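Local coordinates for protein flavin-dependent monooxygenase, oxygenase subunit HsaA (Mycobacterium tuberculosis, PDB 3AFF) that probably hydroxylates a phenolic secosteroid next to its ring hydroxyl during cholesterol breakdown, using reduced flavin and molecular oxygen, at residues 166-171 and 208-213; 131-136 and 202-207. All blocks are in the same frame, centred on the assembly; numbering follows the deposited sequence.

Contact 1 of 2, residues 166-171 and 208-213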
loop_
_atom_site.group_PDB
_atom_site.type_symbol
_atom_site.label_atom_id
_atom_site.label_comp_id
_atom_site.label_asym_id
_atom_site.label_seq_id
_atom_site.Cartn_x
_atom_site.Cartn_y
_atom_site.Cartn_z
ATOM N N PHE A 166 35.695 -25.196 -21.561
ATOM C CA PHE A 166 35.722 -23.726 -21.680
ATOM C C PHE A 166 36.655 -23.198 -20.562
ATOM O O PHE A 166 36.552 -23.634 -19.391
ATOM C CB PHE A 166 34.325 -23.103 -21.518
ATOM C CG PHE A 166 34.286 -21.658 -21.885
ATOM C CD1 PHE A 166 33.787 -21.267 -23.142
ATOM C CD2 PHE A 166 34.788 -20.685 -21.027
ATOM C CE1 PHE A 166 33.799 -19.916 -23.497
ATOM C CE2 PHE A 166 34.829 -19.330 -21.366
ATOM C CZ PHE A 166 34.322 -18.963 -22.649
ATOM N N GLY A 167 37.547 -22.282 -20.916
ATOM C CA GLY A 167 38.481 -21.782 -19.922
ATOM C C GLY A 167 39.376 -20.739 -20.476
ATOM O O GLY A 167 38.980 -20.033 -21.362
ATOM N N SER A 168 40.574 -20.613 -19.905
ATOM C CA SER A 168 41.556 -19.608 -20.322
ATOM C C SER A 168 42.846 -20.319 -20.761
ATOM O O SER A 168 43.346 -21.237 -20.071
ATOM C CB SER A 168 41.900 -18.610 -19.189
ATOM O OG SER A 168 40.775 -18.334 -18.342
ATOM N N PHE A 169 43.376 -19.838 -21.889
ATOM C CA PHE A 169 44.617 -20.254 -22.478
ATOM C C PHE A 169 45.598 -19.178 -22.138
ATOM O O PHE A 169 45.328 -17.986 -22.353
ATOM C CB PHE A 169 44.472 -20.375 -24.042
ATOM C CG PHE A 169 43.437 -21.357 -24.462
ATOM C CD1 PHE A 169 43.751 -22.686 -24.655
ATOM C CD2 PHE A 169 42.102 -20.936 -24.648
ATOM C CE1 PHE A 169 42.780 -23.630 -25.060
ATOM C CE2 PHE A 169 41.098 -21.858 -25.017
ATOM C CZ PHE A 169 41.443 -23.225 -25.268
ATOM N N LEU A 170 46.738 -19.592 -21.591
ATOM C CA LEU A 170 47.863 -18.679 -21.230
ATOM C C LEU A 170 48.917 -18.652 -22.329
ATOM O O LEU A 170 49.439 -19.695 -22.686
ATOM C CB LEU A 170 48.533 -19.161 -19.924
ATOM C CG LEU A 170 49.774 -18.420 -19.408
ATOM C CD1 LEU A 170 49.457 -16.906 -19.070
ATOM C CD2 LEU A 170 50.193 -19.175 -18.218
ATOM N N ILE A 171 49.255 -17.499 -22.875
ATOM C CA ILE A 171 50.032 -17.514 -24.134
ATOM C C ILE A 171 51.060 -16.421 -23.984
ATOM O O ILE A 171 50.690 -15.337 -23.503
ATOM C CB ILE A 171 49.136 -17.208 -25.354
ATOM C CG1 ILE A 171 48.116 -18.335 -25.565
ATOM C CG2 ILE A 171 49.942 -17.086 -26.603
ATOM C CD1 ILE A 171 47.227 -18.159 -26.831
ATOM N N LEU A 208 43.379 -23.534 -18.353
ATOM C CA LEU A 208 42.731 -23.818 -17.087
ATOM C C LEU A 208 41.215 -23.663 -17.300
ATOM O O LEU A 208 40.749 -22.576 -17.707
ATOM C CB LEU A 208 43.222 -22.856 -15.976
ATOM C CG LEU A 208 42.426 -22.961 -14.663
ATOM C CD1 LEU A 208 42.623 -24.340 -14.071
ATOM C CD2 LEU A 208 42.816 -21.890 -13.657
ATOM N N SER A 209 40.486 -24.752 -17.040
ATOM C CA SER A 209 39.042 -24.833 -17.219
ATOM C C SER A 209 38.291 -24.061 -16.108
ATOM O O SER A 209 38.724 -24.038 -14.940
ATOM C CB SER A 209 38.699 -26.311 -17.162
ATOM O OG SER A 209 37.313 -26.563 -17.252
ATOM N N TYR A 210 37.186 -23.442 -16.482
ATOM C CA TYR A 210 36.272 -22.786 -15.518
ATOM C C TYR A 210 35.686 -23.853 -14.600
ATOM O O TYR A 210 35.476 -23.582 -13.409
ATOM C CB TYR A 210 35.151 -22.086 -16.268
ATOM C CG TYR A 210 35.507 -20.724 -16.804
ATOM C CD1 TYR A 210 36.835 -20.253 -16.762
ATOM C CD2 TYR A 210 34.520 -19.880 -17.322
ATOM C CE1 TYR A 210 37.174 -18.992 -17.234
ATOM C CE2 TYR A 210 34.878 -18.562 -17.833
ATOM C CZ TYR A 210 36.186 -18.171 -17.791
ATOM O OH TYR A 210 36.577 -16.948 -18.245
ATOM N N LYS A 211 35.501 -25.090 -15.112
ATOM C CA LYS A 211 34.963 -26.142 -14.301
ATOM C C LYS A 211 35.925 -26.445 -13.107
ATOM O O LYS A 211 35.523 -26.452 -11.918
ATOM C CB LYS A 211 34.679 -27.342 -15.171
ATOM C CG LYS A 211 34.202 -28.552 -14.351
ATOM C CD LYS A 211 34.189 -29.876 -15.130
ATOM C CE LYS A 211 33.214 -30.876 -14.446
ATOM N NZ LYS A 211 31.828 -30.215 -14.147
ATOM N N ALA A 212 37.206 -26.632 -13.432
ATOM C CA ALA A 212 38.254 -26.904 -12.474
ATOM C C ALA A 212 38.438 -25.817 -11.431
ATOM O O ALA A 212 38.627 -26.098 -10.241
ATOM C CB ALA A 212 39.628 -27.208 -13.235
ATOM N N MET A 213 38.432 -24.565 -11.861
ATOM C CA MET A 213 38.480 -23.446 -10.933
ATOM C C MET A 213 37.258 -23.539 -9.953
ATOM O O MET A 213 37.411 -23.548 -8.694
ATOM C CB MET A 213 38.520 -22.185 -11.799
ATOM C CG MET A 213 38.623 -20.839 -11.165
ATOM S SD MET A 213 39.528 -19.798 -12.368
ATOM C CE MET A 213 38.390 -19.988 -13.804
HETATM O O HOH W 1 34.449 -25.116 -18.133
HETATM O O HOH W 2 38.554 -17.365 -19.845
HETATM O O HOH W 3 40.516 -20.238 -16.309
#
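The side chains of Phe166 and Tyr210 run alongside each other in the same direction where strand 162-172 meets strand 207-209, an antiparallel pairing in the middle β-domain of this acyl-CoA dehydrogenase-like fold. Phe166 places CD2 over one face of the tyrosine ring, off toward its rim, and the closest carbons are CE2 of Phe166 and CE2 of Tyr210 at 3.6 Å; the planes meet at 56°. The backbones are joined by a nearly straight bond from Tyr210 N to Phe166 O (3.0 Å, 172°), so the first turn of helix 210-214 is tied directly to the sheet. Ser209, the N-cap of that helix, accepts from Lys211 N through OG, which also bonds to Asp165. Between the rings and the hydrogen-bonded pair Ser168-Leu208, Gly167 brings CA to 3.3 Å from Leu208 O, an approach possible because no side chain intervenes. Tyr210 also meets Trp233 and lies close to Tyr120, a probable FMN-binding residue. Held beside its own backbone N (chi1 -34°), Ser168 OG sits at the edge of the Tyr210 ring, near its plane, and holds two waters: one lies 2.6 Å from Tyr210 OH, and the other donates to Leu208 O at 2.7 Å.

Contact 2 of 2, residues 131-136 and 202-207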
loop_
_atom_site.group_PDB
_atom_site.type_symbol
_atom_site.label_atom_id
_atom_site.label_comp_id
_atom_site.label_asym_id
_atom_site.label_seq_id
_atom_site.Cartn_x
_atom_site.Cartn_y
_atom_site.Cartn_z
ATOM N N GLY A 131 49.250 -33.062 -27.742
ATOM C CA GLY A 131 50.082 -32.338 -26.736
ATOM C C GLY A 131 49.429 -31.096 -26.106
ATOM O O GLY A 131 50.034 -30.458 -25.261
ATOM N N GLY A 132 48.223 -30.728 -26.566
ATOM C CA GLY A 132 47.591 -29.420 -26.242
ATOM C C GLY A 132 46.548 -28.961 -27.266
ATOM O O GLY A 132 45.674 -29.730 -27.654
ATOM N N TYR A 133 46.653 -27.714 -27.691
ATOM C CA TYR A 133 45.558 -27.034 -28.410
ATOM C C TYR A 133 46.191 -26.160 -29.435
ATOM O O TYR A 133 47.270 -25.647 -29.209
ATOM C CB TYR A 133 44.769 -26.096 -27.476
ATOM C CG TYR A 133 44.363 -26.814 -26.227
ATOM C CD1 TYR A 133 43.248 -27.666 -26.234
ATOM C CD2 TYR A 133 45.088 -26.654 -25.038
ATOM C CE1 TYR A 133 42.863 -28.365 -25.094
ATOM C CE2 TYR A 133 44.693 -27.360 -23.839
ATOM C CZ TYR A 133 43.612 -28.199 -23.890
ATOM O OH TYR A 133 43.235 -28.903 -22.775
ATOM N N LEU A 134 45.517 -26.036 -30.570
ATOM C CA LEU A 134 45.854 -25.045 -31.545
ATOM C C LEU A 134 44.805 -23.922 -31.340
ATOM O O LEU A 134 43.591 -24.150 -31.482
ATOM C CB LEU A 134 45.808 -25.674 -32.967
ATOM C CG LEU A 134 46.434 -24.807 -34.085
ATOM C CD1 LEU A 134 47.989 -24.669 -33.926
ATOM C CD2 LEU A 134 46.114 -25.472 -35.398
ATOM N N VAL A 135 45.299 -22.718 -31.033
ATOM C CA VAL A 135 44.443 -21.593 -30.662
ATOM C C VAL A 135 44.420 -20.523 -31.760
ATOM O O VAL A 135 45.457 -20.218 -32.374
ATOM C CB VAL A 135 44.820 -20.975 -29.283
ATOM C CG1 VAL A 135 43.932 -19.696 -28.977
ATOM C CG2 VAL A 135 44.633 -22.051 -28.126
ATOM N N ASN A 136 43.217 -20.012 -32.005
ATOM C CA ASN A 136 42.981 -19.015 -33.039
ATOM C C ASN A 136 41.939 -18.075 -32.539
ATOM O O ASN A 136 40.953 -18.510 -31.959
ATOM C CB ASN A 136 42.504 -19.652 -34.358
ATOM C CG ASN A 136 43.662 -20.167 -35.193
ATOM O OD1 ASN A 136 44.448 -19.382 -35.744
ATOM N ND2 ASN A 136 43.824 -21.475 -35.238
ATOM N N VAL A 202 49.330 -24.351 -27.727
ATOM C CA VAL A 202 49.289 -24.135 -26.262
ATOM C C VAL A 202 49.298 -25.482 -25.620
ATOM O O VAL A 202 48.413 -26.293 -25.847
ATOM C CB VAL A 202 48.056 -23.245 -25.805
ATOM C CG1 VAL A 202 48.124 -22.974 -24.323
ATOM C CG2 VAL A 202 48.094 -21.884 -26.547
ATOM N N PRO A 203 50.301 -25.756 -24.787
ATOM C CA PRO A 203 50.287 -27.064 -24.130
ATOM C C PRO A 203 49.186 -27.202 -23.030
ATOM O O PRO A 203 48.685 -26.197 -22.522
ATOM C CB PRO A 203 51.720 -27.174 -23.571
ATOM C CG PRO A 203 52.143 -25.700 -23.286
ATOM C CD PRO A 203 51.470 -24.932 -24.441
ATOM N N ARG A 204 48.816 -28.431 -22.670
ATOM C CA ARG A 204 47.760 -28.639 -21.667
ATOM C C ARG A 204 47.907 -27.928 -20.312
ATOM O O ARG A 204 46.895 -27.537 -19.692
ATOM C CB ARG A 204 47.432 -30.136 -21.494
ATOM C CG ARG A 204 46.608 -30.671 -22.722
ATOM C CD ARG A 204 45.950 -31.960 -22.464
ATOM N NE ARG A 204 46.926 -33.038 -22.192
ATOM C CZ ARG A 204 47.367 -33.857 -23.147
ATOM N NH1 ARG A 204 46.947 -33.700 -24.400
ATOM N NH2 ARG A 204 48.200 -34.824 -22.853
ATOM N N HIS A 205 49.135 -27.741 -19.855
ATOM C CA HIS A 205 49.359 -27.129 -18.581
ATOM C C HIS A 205 49.128 -25.624 -18.685
ATOM O O HIS A 205 49.099 -24.939 -17.649
ATOM C CB HIS A 205 50.762 -27.449 -17.970
ATOM C CG HIS A 205 51.906 -26.968 -18.811
ATOM N ND1 HIS A 205 52.360 -27.663 -19.914
ATOM C CD2 HIS A 205 52.636 -25.837 -18.754
ATOM C CE1 HIS A 205 53.335 -26.990 -20.488
ATOM N NE2 HIS A 205 53.515 -25.873 -19.812
ATOM N N ARG A 206 48.953 -25.111 -19.921
ATOM C CA ARG A 206 48.636 -23.702 -20.048
ATOM C C ARG A 206 47.185 -23.405 -20.483
ATOM O O ARG A 206 46.899 -22.389 -21.051
ATOM C CB ARG A 206 49.677 -22.981 -20.899
ATOM C CG ARG A 206 51.027 -22.761 -20.198
ATOM C CD ARG A 206 51.853 -21.642 -20.823
ATOM N NE ARG A 206 52.788 -22.170 -21.820
ATOM C CZ ARG A 206 52.733 -21.943 -23.142
ATOM N NH1 ARG A 206 51.767 -21.169 -23.669
ATOM N NH2 ARG A 206 53.622 -22.531 -23.973
ATOM N N PHE A 207 46.287 -24.303 -20.159
ATOM C CA PHE A 207 44.871 -24.052 -20.229
ATOM C C PHE A 207 44.317 -24.361 -18.857
ATOM O O PHE A 207 44.653 -25.415 -18.329
ATOM C CB PHE A 207 44.195 -25.044 -21.176
ATOM C CG PHE A 207 42.674 -25.046 -21.110
ATOM C CD1 PHE A 207 41.931 -24.001 -21.715
ATOM C CD2 PHE A 207 41.977 -26.119 -20.565
ATOM C CE1 PHE A 207 40.527 -23.977 -21.703
ATOM C CE2 PHE A 207 40.558 -26.112 -20.536
ATOM C CZ PHE A 207 39.844 -25.050 -21.140
HETATM O O HOH W 4 48.192 -35.473 -26.371
HETATM O O HOH W 5 45.118 -32.065 -25.714
HETATM O O HOH W 6 44.051 -29.079 -20.052
#
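Val202 pairs with Tyr133 through two backbone bonds: its N donates to Tyr133 O (2.8 Å, 171°), while its O receives Tyr133 N along a more bent path (2.9 Å, 136°). Its CG2 packs on Val135 CG2. The same Val202 O lies 3.3 Å from Gly132 CA, where the strands run close and glycine has no side chain to hold them apart. Pro203 forms the non-hydrogen-bonded pair with Gly132, and the chain leaves the pairing after it; CA makes a C-H···O contact with Gly131 O, and the proline carbonyl accepts from Arg206 N as the backbone turns through a short 3-10 segment. This turn closes one end of the antiparallel pairing of strands 132-142 and 200-203, in the β-domain of the acyl-CoA dehydrogenase-like fold. Arg204 runs across the Tyr133 side chain, CG 3.8 Å from Tyr133 OH, then bends at chi3 (-63°) so that NH1 reaches two waters in the guanidinium plane, which lead on to Gly131 N and Gly132 O. A third water links Arg204 O to Tyr133 OH. Arg206 instead turns to Glu106, forming a salt bridge. The Phe207 side chain runs nearly perpendicular to that of Tyr133, its CB 3.6 Å from Tyr133 CE2.

How the contacts relate
The centres of the two contacts lie 11 Å apart in one mixed sheet, on the same side of the chain's centre. Their segments alternate along the chain, 131-136, 166-171, 202-207 and 208-213, so the continuous run 202-213 pairs first with strand 132-142 and then with strand 162-172 before entering helix 210-214. Leu170 N probably donates to Arg206 O (2.9 Å), bonding the turn of contact 2 to the strand of contact 1. Phe207 bridges them as well: CD1 lies 3.5 Å from Phe169 CE1, and Phe169 in turn meets Tyr133 edge-to-face. One chain passage thus connects contact 2, farther from the centre of the chain, with contact 1, nearer the probable flavin site.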